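Local coordinates for putative uncharacterized protein (Bacteroides thetaiotaomicron, PDB 2RBK) that probably acts as a magnesium-dependent phosphatase of the haloacid dehalogenase superfamily, and here holds a vanadium oxide that mimics the trigonal-bipyramidal state of phosphoryl transfer, at residues V79-A84 with K184-Q189; D63-M68 with Y72-E77; A4-I9 with K190-I195. All blocks are in the same frame, centred on the assembly; numbering follows the deposited sequence.

Contact 1: residues V79-A84 with K184-Q189. With VN4 (oxido(dioxo)vanadium), chain C.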
loop_
_atom_site.group_PDB
_atom_site.type_symbol
_atom_site.label_atom_id
_atom_site.label_comp_id
_atom_site.label_asym_id
_atom_site.label_seq_id
_atom_site.Cartn_x
_atom_site.Cartn_y
_atom_site.Cartn_z
ATOM N N VAL A 79 16.045 7.842 0.215
ATOM C CA VAL A 79 14.704 8.282 0.637
ATOM C C VAL A 79 14.387 9.611 -0.046
ATOM O O VAL A 79 15.200 10.564 0.044
ATOM C CB VAL A 79 14.611 8.390 2.176
ATOM C CG1 VAL A 79 13.256 8.962 2.543
ATOM C CG2 VAL A 79 14.887 7.037 2.835
ATOM N N ILE A 80 13.282 9.664 -0.740
ATOM C CA ILE A 80 12.866 10.890 -1.442
ATOM C C ILE A 80 11.783 11.648 -0.741
ATOM O O ILE A 80 11.572 12.841 -1.047
ATOM C CB ILE A 80 12.533 10.611 -2.917
ATOM C CG1 ILE A 80 11.255 9.772 -3.082
ATOM C CG2 ILE A 80 13.718 10.012 -3.657
ATOM C CD1 ILE A 80 10.737 9.723 -4.474
ATOM N N TYR A 81 11.064 11.016 0.193
ATOM C CA TYR A 81 10.002 11.653 0.938
ATOM C C TYR A 81 9.651 10.761 2.118
ATOM O O TYR A 81 9.582 9.544 1.970
ATOM C CB TYR A 81 8.721 11.897 0.093
ATOM C CG TYR A 81 7.595 12.434 0.924
ATOM C CD1 TYR A 81 7.594 13.720 1.450
ATOM C CD2 TYR A 81 6.519 11.618 1.254
ATOM C CE1 TYR A 81 6.583 14.180 2.252
ATOM C CE2 TYR A 81 5.511 12.067 2.078
ATOM C CZ TYR A 81 5.522 13.358 2.577
ATOM O OH TYR A 81 4.520 13.855 3.355
ATOM N N LYS A 82 9.382 11.360 3.271
ATOM C CA LYS A 82 8.817 10.623 4.397
ATOM C C LYS A 82 8.004 11.595 5.236
ATOM O O LYS A 82 8.091 12.820 5.061
ATOM C CB LYS A 82 9.878 9.922 5.224
ATOM C CG LYS A 82 11.053 10.745 5.713
ATOM C CD LYS A 82 11.874 10.009 6.750
ATOM C CE LYS A 82 12.745 10.904 7.610
ATOM N NZ LYS A 82 13.964 10.320 8.217
ATOM N N SER A 83 7.230 11.019 6.139
ATOM C CA SER A 83 6.416 11.805 7.025
ATOM C C SER A 83 6.273 11.095 8.366
ATOM O O SER A 83 6.672 9.960 8.516
ATOM C CB SER A 83 5.003 12.070 6.436
ATOM O OG SER A 83 4.305 10.856 6.334
ATOM N N ALA A 84 5.676 11.788 9.314
ATOM C CA ALA A 84 5.408 11.228 10.627
ATOM C C ALA A 84 4.069 11.796 11.102
ATOM O O ALA A 84 3.680 12.920 10.789
ATOM C CB ALA A 84 6.492 11.536 11.605
ATOM N N LYS A 184 -1.379 13.845 7.344
ATOM C CA LYS A 184 -2.145 14.648 6.409
ATOM C C LYS A 184 -1.569 14.617 5.019
ATOM O O LYS A 184 -0.428 14.951 4.791
ATOM C CB LYS A 184 -2.165 16.107 6.905
ATOM C CG LYS A 184 -2.793 17.176 6.061
ATOM C CD LYS A 184 -4.298 17.063 6.300
ATOM C CE LYS A 184 -5.012 18.249 5.685
ATOM N NZ LYS A 184 -6.458 17.841 5.606
ATOM N N GLY A 185 -2.435 14.237 4.045
ATOM C CA GLY A 185 -2.056 14.240 2.664
ATOM C C GLY A 185 -1.299 13.018 2.197
ATOM O O GLY A 185 -1.122 12.868 0.986
ATOM N N ASP A 186 -0.875 12.120 3.087
ATOM C CA ASP A 186 -0.077 10.969 2.702
ATOM C C ASP A 186 -0.945 9.815 2.293
ATOM O O ASP A 186 -1.417 9.030 3.105
ATOM C CB ASP A 186 0.869 10.606 3.838
ATOM C CG ASP A 186 1.866 11.755 4.040
ATOM O OD1 ASP A 186 2.232 12.423 3.053
ATOM O OD2 ASP A 186 2.180 11.998 5.217
ATOM N N THR A 187 -1.189 9.733 0.987
ATOM C CA THR A 187 -1.846 8.640 0.306
ATOM C C THR A 187 -0.988 8.213 -0.873
ATOM O O THR A 187 0.010 8.889 -1.189
ATOM C CB THR A 187 -3.274 8.962 -0.231
ATOM O OG1 THR A 187 -3.148 9.778 -1.346
ATOM C CG2 THR A 187 -4.095 9.680 0.838
ATOM N N LYS A 188 -1.364 7.152 -1.548
ATOM C CA LYS A 188 -0.531 6.748 -2.691
ATOM C C LYS A 188 -0.422 7.821 -3.761
ATOM O O LYS A 188 0.559 7.818 -4.519
ATOM C CB LYS A 188 -1.028 5.424 -3.235
ATOM C CG LYS A 188 -0.853 4.250 -2.302
ATOM C CD LYS A 188 -1.431 2.990 -2.834
ATOM C CE LYS A 188 -1.409 1.872 -1.782
ATOM N NZ LYS A 188 -1.764 0.537 -2.345
ATOM N N GLN A 189 -1.409 8.688 -3.878
ATOM C CA GLN A 189 -1.318 9.829 -4.812
ATOM C C GLN A 189 -0.110 10.691 -4.536
ATOM O O GLN A 189 0.586 11.158 -5.457
ATOM C CB GLN A 189 -2.598 10.687 -4.759
ATOM C CG GLN A 189 -2.583 12.121 -5.127
ATOM C CD GLN A 189 -3.932 12.767 -5.185
ATOM O OE1 GLN A 189 -4.941 12.117 -4.881
ATOM N NE2 GLN A 189 -4.015 14.032 -5.635
HETATM V V VN4 C . -1.513 -2.959 -1.112
HETATM O O1 VN4 C . -0.024 -3.616 -1.455
HETATM O O2 VN4 C . -2.976 -3.927 -1.254
HETATM O O3 VN4 C . -1.785 -1.520 -0.002
HETATM O O HOH W 1 -1.003 -3.761 0.788
#
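Tyr81 and Ser83 reach from one side of the backbone at 79-84 and share the carboxylate of Asp186, one oxygen each. The phenol OH of Tyr81 donates to Asp186 OD1 over 2.7 Å, arriving on the syn side and close to the carboxylate plane. The ring is turned 60° from that plane, and Asp186 OD1 sits at the ring edge, 3.4 Å from Tyr81 CE2. The second bond has the same length but another approach: Ser83 OG donates to Asp186 OD2 from well above the carboxylate plane. Tyr81 extends across the gap because its CG is anti to the backbone N (chi1 174°), whereas Ser83 OG lies between the N and the carbonyl carbon (chi1 66°). The pair of bonds ties the end of outermost strand 78-82, and the residue just past it, to the loop leading into helix 188-199. There Thr187 is the N-cap and accepts a weak bond from Gln189 N. The next residue, Lys188, opens the helix, and its extended chain places NZ 3.1 Å from O3 of the vanadium ligand, to which it donates, while also forming a salt bridge with Asp215. Lys190 makes a cation-pi contact with the Tyr81 ring. With both oxygens of a buried carboxylate accepting from hydroxyls, the rotation of the Asp186 group is fixed, and the two neutral donors would probably favour its ionised form.

Contact 2: residues D63-M68 with Y72-E77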
loop_
_atom_site.group_PDB
_atom_site.type_symbol
_atom_site.label_atom_id
_atom_site.label_comp_id
_atom_site.label_asym_id
_atom_site.label_seq_id
_atom_site.Cartn_x
_atom_site.Cartn_y
_atom_site.Cartn_z
ATOM N N ASP A 63 11.947 -0.095 -9.940
ATOM C CA ASP A 63 12.728 1.156 -9.975
ATOM C C ASP A 63 12.547 2.016 -8.740
ATOM O O ASP A 63 13.325 2.977 -8.563
ATOM C CB ASP A 63 12.383 1.929 -11.242
ATOM C CG ASP A 63 12.722 1.117 -12.473
ATOM O OD1 ASP A 63 13.915 0.709 -12.632
ATOM O OD2 ASP A 63 11.810 0.812 -13.276
ATOM N N GLY A 64 11.562 1.771 -7.903
ATOM C CA GLY A 64 11.355 2.567 -6.691
ATOM C C GLY A 64 10.121 2.099 -5.977
ATOM O O GLY A 64 9.320 1.324 -6.500
ATOM N N TYR A 65 9.976 2.626 -4.743
ATOM C CA TYR A 65 8.964 2.215 -3.829
ATOM C C TYR A 65 8.236 3.387 -3.177
ATOM O O TYR A 65 8.875 4.290 -2.624
ATOM C CB TYR A 65 9.549 1.364 -2.671
ATOM C CG TYR A 65 10.095 0.023 -3.101
ATOM C CD1 TYR A 65 11.343 -0.096 -3.694
ATOM C CD2 TYR A 65 9.368 -1.146 -2.890
ATOM C CE1 TYR A 65 11.845 -1.315 -4.090
ATOM C CE2 TYR A 65 9.851 -2.376 -3.279
ATOM C CZ TYR A 65 11.097 -2.447 -3.869
ATOM O OH TYR A 65 11.570 -3.680 -4.261
ATOM N N ILE A 66 6.922 3.273 -3.186
ATOM C CA ILE A 66 6.019 4.039 -2.374
ATOM C C ILE A 66 5.496 3.073 -1.331
ATOM O O ILE A 66 4.822 2.100 -1.684
ATOM C CB ILE A 66 4.855 4.620 -3.249
ATOM C CG1 ILE A 66 5.378 5.621 -4.263
ATOM C CG2 ILE A 66 3.732 5.156 -2.364
ATOM C CD1 ILE A 66 4.424 5.733 -5.443
ATOM N N THR A 67 5.848 3.292 -0.065
ATOM C CA THR A 67 5.427 2.403 1.025
ATOM C C THR A 67 4.650 3.200 2.036
ATOM O O THR A 67 4.604 4.434 2.012
ATOM C CB THR A 67 6.655 1.702 1.673
ATOM O OG1 THR A 67 7.387 2.631 2.487
ATOM C CG2 THR A 67 7.536 1.048 0.650
ATOM N N MET A 68 3.992 2.461 2.942
ATOM C CA MET A 68 3.176 3.100 3.972
ATOM C C MET A 68 2.231 4.160 3.345
ATOM O O MET A 68 2.073 5.277 3.855
ATOM C CB MET A 68 4.019 3.697 5.105
ATOM C CG MET A 68 4.772 2.630 5.828
ATOM S SD MET A 68 5.443 3.120 7.398
ATOM C CE MET A 68 7.217 3.096 7.086
ATOM N N TYR A 72 6.367 6.943 3.078
ATOM C CA TYR A 72 7.770 6.602 3.064
ATOM C C TYR A 72 8.150 6.144 1.648
ATOM O O TYR A 72 7.751 5.039 1.246
ATOM C CB TYR A 72 8.125 5.580 4.126
ATOM C CG TYR A 72 9.588 5.415 4.354
ATOM C CD1 TYR A 72 10.222 6.264 5.250
ATOM C CD2 TYR A 72 10.291 4.417 3.731
ATOM C CE1 TYR A 72 11.563 6.151 5.491
ATOM C CE2 TYR A 72 11.640 4.302 3.985
ATOM C CZ TYR A 72 12.284 5.151 4.863
ATOM O OH TYR A 72 13.630 4.978 5.149
ATOM N N CYS A 73 8.854 6.982 0.890
ATOM C CA CYS A 73 9.129 6.727 -0.500
ATOM C C CYS A 73 10.623 6.728 -0.750
ATOM O O CYS A 73 11.324 7.614 -0.229
ATOM C CB CYS A 73 8.471 7.789 -1.367
ATOM S SG CYS A 73 6.672 7.912 -1.211
ATOM N N PHE A 74 11.110 5.778 -1.564
ATOM C CA PHE A 74 12.546 5.686 -1.806
ATOM C C PHE A 74 12.816 5.111 -3.195
ATOM O O PHE A 74 12.004 4.399 -3.766
ATOM C CB PHE A 74 13.266 4.893 -0.713
ATOM C CG PHE A 74 12.698 3.521 -0.458
ATOM C CD1 PHE A 74 13.226 2.388 -1.098
ATOM C CD2 PHE A 74 11.646 3.320 0.439
ATOM C CE1 PHE A 74 12.695 1.120 -0.835
ATOM C CE2 PHE A 74 11.151 2.068 0.717
ATOM C CZ PHE A 74 11.690 0.952 0.073
ATOM N N VAL A 75 13.995 5.472 -3.705
ATOM C CA VAL A 75 14.466 5.063 -5.023
ATOM C C VAL A 75 15.883 4.541 -4.787
ATOM O O VAL A 75 16.771 5.298 -4.410
ATOM C CB VAL A 75 14.455 6.218 -6.009
ATOM C CG1 VAL A 75 15.047 5.773 -7.375
ATOM C CG2 VAL A 75 13.034 6.749 -6.158
ATOM N N GLY A 76 16.068 3.243 -4.932
ATOM C CA GLY A 76 17.354 2.658 -4.562
ATOM C C GLY A 76 17.530 2.808 -3.071
ATOM O O GLY A 76 16.648 2.492 -2.295
ATOM N N GLU A 77 18.661 3.337 -2.648
ATOM C CA GLU A 77 18.911 3.573 -1.237
ATOM C C GLU A 77 18.491 4.973 -0.800
ATOM O O GLU A 77 18.671 5.335 0.379
ATOM C CB GLU A 77 20.389 3.345 -0.878
ATOM C CG GLU A 77 20.844 1.906 -1.169
ATOM C CD GLU A 77 20.070 0.846 -0.394
ATOM O OE1 GLU A 77 19.891 1.001 0.855
ATOM O OE2 GLU A 77 19.621 -0.167 -1.017
#
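A beta hairpin joins strands 64-67 and 72-75, pairing Tyr65 with Phe74, Ile66 with Cys73 and Thr67 with Tyr72. The strand axes run antiparallel, at 176° to each other and 4.8 Å apart. Tyr65 and Phe74 form a hydrogen-bonded pair: Tyr65 N to Phe74 O and Phe74 N to Tyr65 O are both 2.9 Å. Thr67 and Tyr72 are the other such pair, Thr67 N donating to Tyr72 O and Tyr72 N to Thr67 O. Between them, Ile66 and Cys73 are a non-hydrogen-bonded pair, and their side chains meet on the sheet face turned to helix 188-199, with Ile66 CG1 4.0 Å from Cys73 SG.

The opposite face carries the aromatic contact. Phe74 CG is squeezed between its backbone N and carbonyl carbon (chi1 54°), a rotation that brings the ring back toward Tyr65. There CB of Tyr65, rather than its ring, covers a Phe74 face: a CH-pi contact 3.7 Å from the centroid. The two rings are near parallel, with planes 17° apart, but slid so far that they barely overlap; their closest atoms are Tyr65 CD1 and Phe74 CE1 at 3.4 Å. Beyond this pair, the Tyr65 hydroxyl is held by Gln57.

Near the turn, Tyr72 O is gripped twice by one residue. Thr67 N and Thr67 OG1 donate to it from opposite faces of the carbonyl plane, the hydroxyl at 2.7 Å. Thr67 CG2 meanwhile touches Phe74 CE2, and the bent Met68 chain lays CE against Tyr72 CB at 4.0 Å. Strand 64-67 continues the parallel order of the Rossmann-like sheet of the haloacid dehalogenase fold beside 38-42, and the hairpin turns it antiparallel through 72-75, with 78-82 outermost.

Contact 3: residues A4-I9 with K190-I195; sequences ALFFDI and KGIDEI. With MG (magnesium ion), chain B; VN4 (oxido(dioxo)vanadium), chain C.
Strand 4-7 packs against helix 188-199 with no hydrogen bond between the segments, the closest CA atoms being those of Phe6 and Ile192 at 7.6 Å. Side chains span that gap. The CG1 branch of Ile192 sits over the centre of the Phe6 ring in a CH-pi contact, 3.7 Å from the centroid and only 7° off the ring normal. Ile195 comes one turn later from another direction: its CG2 lies at the ring edge, 3.8 Å from Phe6 CE2. The two isoleucines thus meet the ring over a face and along its rim.

Past the strand, the chain delivers Asp8 to the active site; Asp8 and Asp10, both on the magnesium, fit the DxD motif of haloacid dehalogenase-type enzymes. The Asp8 carboxylate is split between two centres, OD1 binding the magnesium ion at 2.1 Å and OD2 lying 2.0 Å from the vanadium. Water 1 occupies the far side of the vanadium, with an Asp8 OD2–V–water angle of about 172°, as expected for the two apices of a trigonal bipyramid. Ile9 N donates to ligand O1 over 2.9 Å, and Asp211 completes the protein ligands of the magnesium. Around the hydrophobic contact, strand 38-42 adds Phe40 against Phe6 and Ile195, and strand 78-82 brings Ile80 to Ile195. Leu5 and Phe7 of the same strand, which do not meet helix 188-199, pack on Met255 of helix 250-258.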
loop_
_atom_site.group_PDB
_atom_site.type_symbol
_atom_site.label_atom_id
_atom_site.label_comp_id
_atom_site.label_asym_id
_atom_site.label_seq_id
_atom_site.Cartn_x
_atom_site.Cartn_y
_atom_site.Cartn_z
ATOM N N ALA A 4 5.590 5.654 -16.514
ATOM C CA ALA A 4 5.705 5.178 -15.136
ATOM C C ALA A 4 4.474 4.341 -14.788
ATOM O O ALA A 4 3.348 4.802 -15.003
ATOM C CB ALA A 4 5.841 6.323 -14.171
ATOM N N LEU A 5 4.712 3.156 -14.281
ATOM C CA LEU A 5 3.671 2.222 -13.811
ATOM C C LEU A 5 3.739 2.148 -12.300
ATOM O O LEU A 5 4.833 1.993 -11.733
ATOM C CB LEU A 5 3.928 0.841 -14.364
ATOM C CG LEU A 5 4.120 0.715 -15.897
ATOM C CD1 LEU A 5 4.348 -0.723 -16.265
ATOM C CD2 LEU A 5 2.941 1.318 -16.650
ATOM N N PHE A 6 2.592 2.214 -11.631
ATOM C CA PHE A 6 2.493 2.141 -10.202
ATOM C C PHE A 6 1.591 0.977 -9.808
ATOM O O PHE A 6 0.408 1.005 -10.128
ATOM C CB PHE A 6 1.906 3.437 -9.617
ATOM C CG PHE A 6 2.822 4.605 -9.883
ATOM C CD1 PHE A 6 2.728 5.407 -11.010
ATOM C CD2 PHE A 6 3.838 4.894 -8.961
ATOM C CE1 PHE A 6 3.607 6.437 -11.226
ATOM C CE2 PHE A 6 4.731 5.928 -9.182
ATOM C CZ PHE A 6 4.590 6.710 -10.311
ATOM N N PHE A 7 2.167 -0.009 -9.140
ATOM C CA PHE A 7 1.448 -1.241 -8.788
ATOM C C PHE A 7 1.252 -1.349 -7.279
ATOM O O PHE A 7 2.219 -1.421 -6.521
ATOM C CB PHE A 7 2.216 -2.460 -9.219
ATOM C CG PHE A 7 2.364 -2.613 -10.703
ATOM C CD1 PHE A 7 3.495 -2.205 -11.364
ATOM C CD2 PHE A 7 1.328 -3.165 -11.469
ATOM C CE1 PHE A 7 3.630 -2.358 -12.735
ATOM C CE2 PHE A 7 1.467 -3.297 -12.836
ATOM C CZ PHE A 7 2.615 -2.902 -13.475
ATOM N N ASP A 8 -0.022 -1.468 -6.864
ATOM C CA ASP A 8 -0.300 -2.045 -5.562
ATOM C C ASP A 8 0.234 -3.465 -5.510
ATOM O O ASP A 8 0.399 -4.123 -6.531
ATOM C CB ASP A 8 -1.805 -2.037 -5.352
ATOM C CG ASP A 8 -2.265 -2.658 -4.090
ATOM O OD1 ASP A 8 -3.178 -3.516 -4.152
ATOM O OD2 ASP A 8 -1.726 -2.291 -3.008
ATOM N N ILE A 9 0.506 -3.953 -4.286
ATOM C CA ILE A 9 0.982 -5.328 -4.151
ATOM C C ILE A 9 -0.229 -6.265 -3.917
ATOM O O ILE A 9 -0.542 -7.100 -4.782
ATOM C CB ILE A 9 2.003 -5.534 -3.015
ATOM C CG1 ILE A 9 3.225 -4.654 -3.204
ATOM C CG2 ILE A 9 2.346 -6.992 -2.912
ATOM C CD1 ILE A 9 4.154 -4.677 -1.988
ATOM N N LYS A 190 0.148 11.001 -3.241
ATOM C CA LYS A 190 1.362 11.736 -2.842
ATOM C C LYS A 190 2.585 10.988 -3.275
ATOM O O LYS A 190 3.574 11.566 -3.748
ATOM C CB LYS A 190 1.363 11.925 -1.309
ATOM C CG LYS A 190 2.652 12.473 -0.696
ATOM C CD LYS A 190 3.022 13.816 -1.170
ATOM C CE LYS A 190 4.058 14.464 -0.218
ATOM N NZ LYS A 190 4.545 15.790 -0.711
ATOM N N GLY A 191 2.577 9.652 -3.099
ATOM C CA GLY A 191 3.700 8.848 -3.520
ATOM C C GLY A 191 3.981 8.991 -5.022
ATOM O O GLY A 191 5.137 9.137 -5.411
ATOM N N ILE A 192 2.925 8.956 -5.837
ATOM C CA ILE A 192 3.128 9.155 -7.259
ATOM C C ILE A 192 3.799 10.470 -7.528
ATOM O O ILE A 192 4.752 10.578 -8.279
ATOM C CB ILE A 192 1.786 9.047 -8.047
ATOM C CG1 ILE A 192 1.345 7.581 -8.073
ATOM C CG2 ILE A 192 1.944 9.640 -9.430
ATOM C CD1 ILE A 192 0.046 7.310 -8.826
ATOM N N ASP A 193 3.300 11.534 -6.876
ATOM C CA ASP A 193 3.858 12.866 -7.105
ATOM C C ASP A 193 5.339 12.905 -6.764
ATOM O O ASP A 193 6.124 13.512 -7.473
ATOM C CB ASP A 193 3.104 13.890 -6.272
ATOM C CG ASP A 193 1.704 14.170 -6.756
ATOM O OD1 ASP A 193 1.412 13.805 -7.936
ATOM O OD2 ASP A 193 0.950 14.758 -5.945
ATOM N N GLU A 194 5.725 12.267 -5.663
ATOM C CA GLU A 194 7.140 12.276 -5.242
ATOM C C GLU A 194 8.005 11.493 -6.204
ATOM O O GLU A 194 9.082 11.937 -6.586
ATOM C CB GLU A 194 7.241 11.770 -3.804
ATOM C CG GLU A 194 6.581 12.713 -2.800
ATOM C CD GLU A 194 7.248 14.060 -2.722
ATOM O OE1 GLU A 194 8.479 14.128 -2.951
ATOM O OE2 GLU A 194 6.546 15.061 -2.432
ATOM N N ILE A 195 7.545 10.317 -6.620
ATOM C CA ILE A 195 8.329 9.522 -7.550
ATOM C C ILE A 195 8.505 10.258 -8.883
ATOM O O ILE A 195 9.607 10.323 -9.412
ATOM C CB ILE A 195 7.680 8.160 -7.778
ATOM C CG1 ILE A 195 7.797 7.251 -6.512
ATOM C CG2 ILE A 195 8.175 7.454 -9.037
ATOM C CD1 ILE A 195 9.180 6.680 -6.273
HETATM MG MG MG B . -4.430 -4.215 -2.677
HETATM V V VN4 C . -1.513 -2.959 -1.112
HETATM O O1 VN4 C . -0.024 -3.616 -1.455
HETATM O O2 VN4 C . -2.976 -3.927 -1.254
HETATM O O3 VN4 C . -1.785 -1.520 -0.002
HETATM O O HOH W 2 -5.125 -2.269 -2.336
HETATM O O HOH W 3 -5.824 -5.146 -1.443
HETATM O O HOH W 1 -1.003 -3.761 0.788
#

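All three contacts concern one sheet and the helix 188-199 on it. Contact 2 joins contact 1 across adjacent strands: Cys73 faces both Ile80 and Tyr81, in a classic beta bulge with Ile80 N to Cys73 O and Tyr81 O to Cys73 N at 2.9 Å. Contact 2 meets contact 3 through Ile66, whose CD1 is 3.7 Å from Phe6 CD2 and whose CG1 is 3.7 Å from Ile195 CG1. Contacts 1 and 3 converge on the vanadium ligand, where Lys188 NZ lies 2.9 Å from Asp8 OD2. Contact 2 stays further off, the Ile66 side chain being about 9 Å from that ligand.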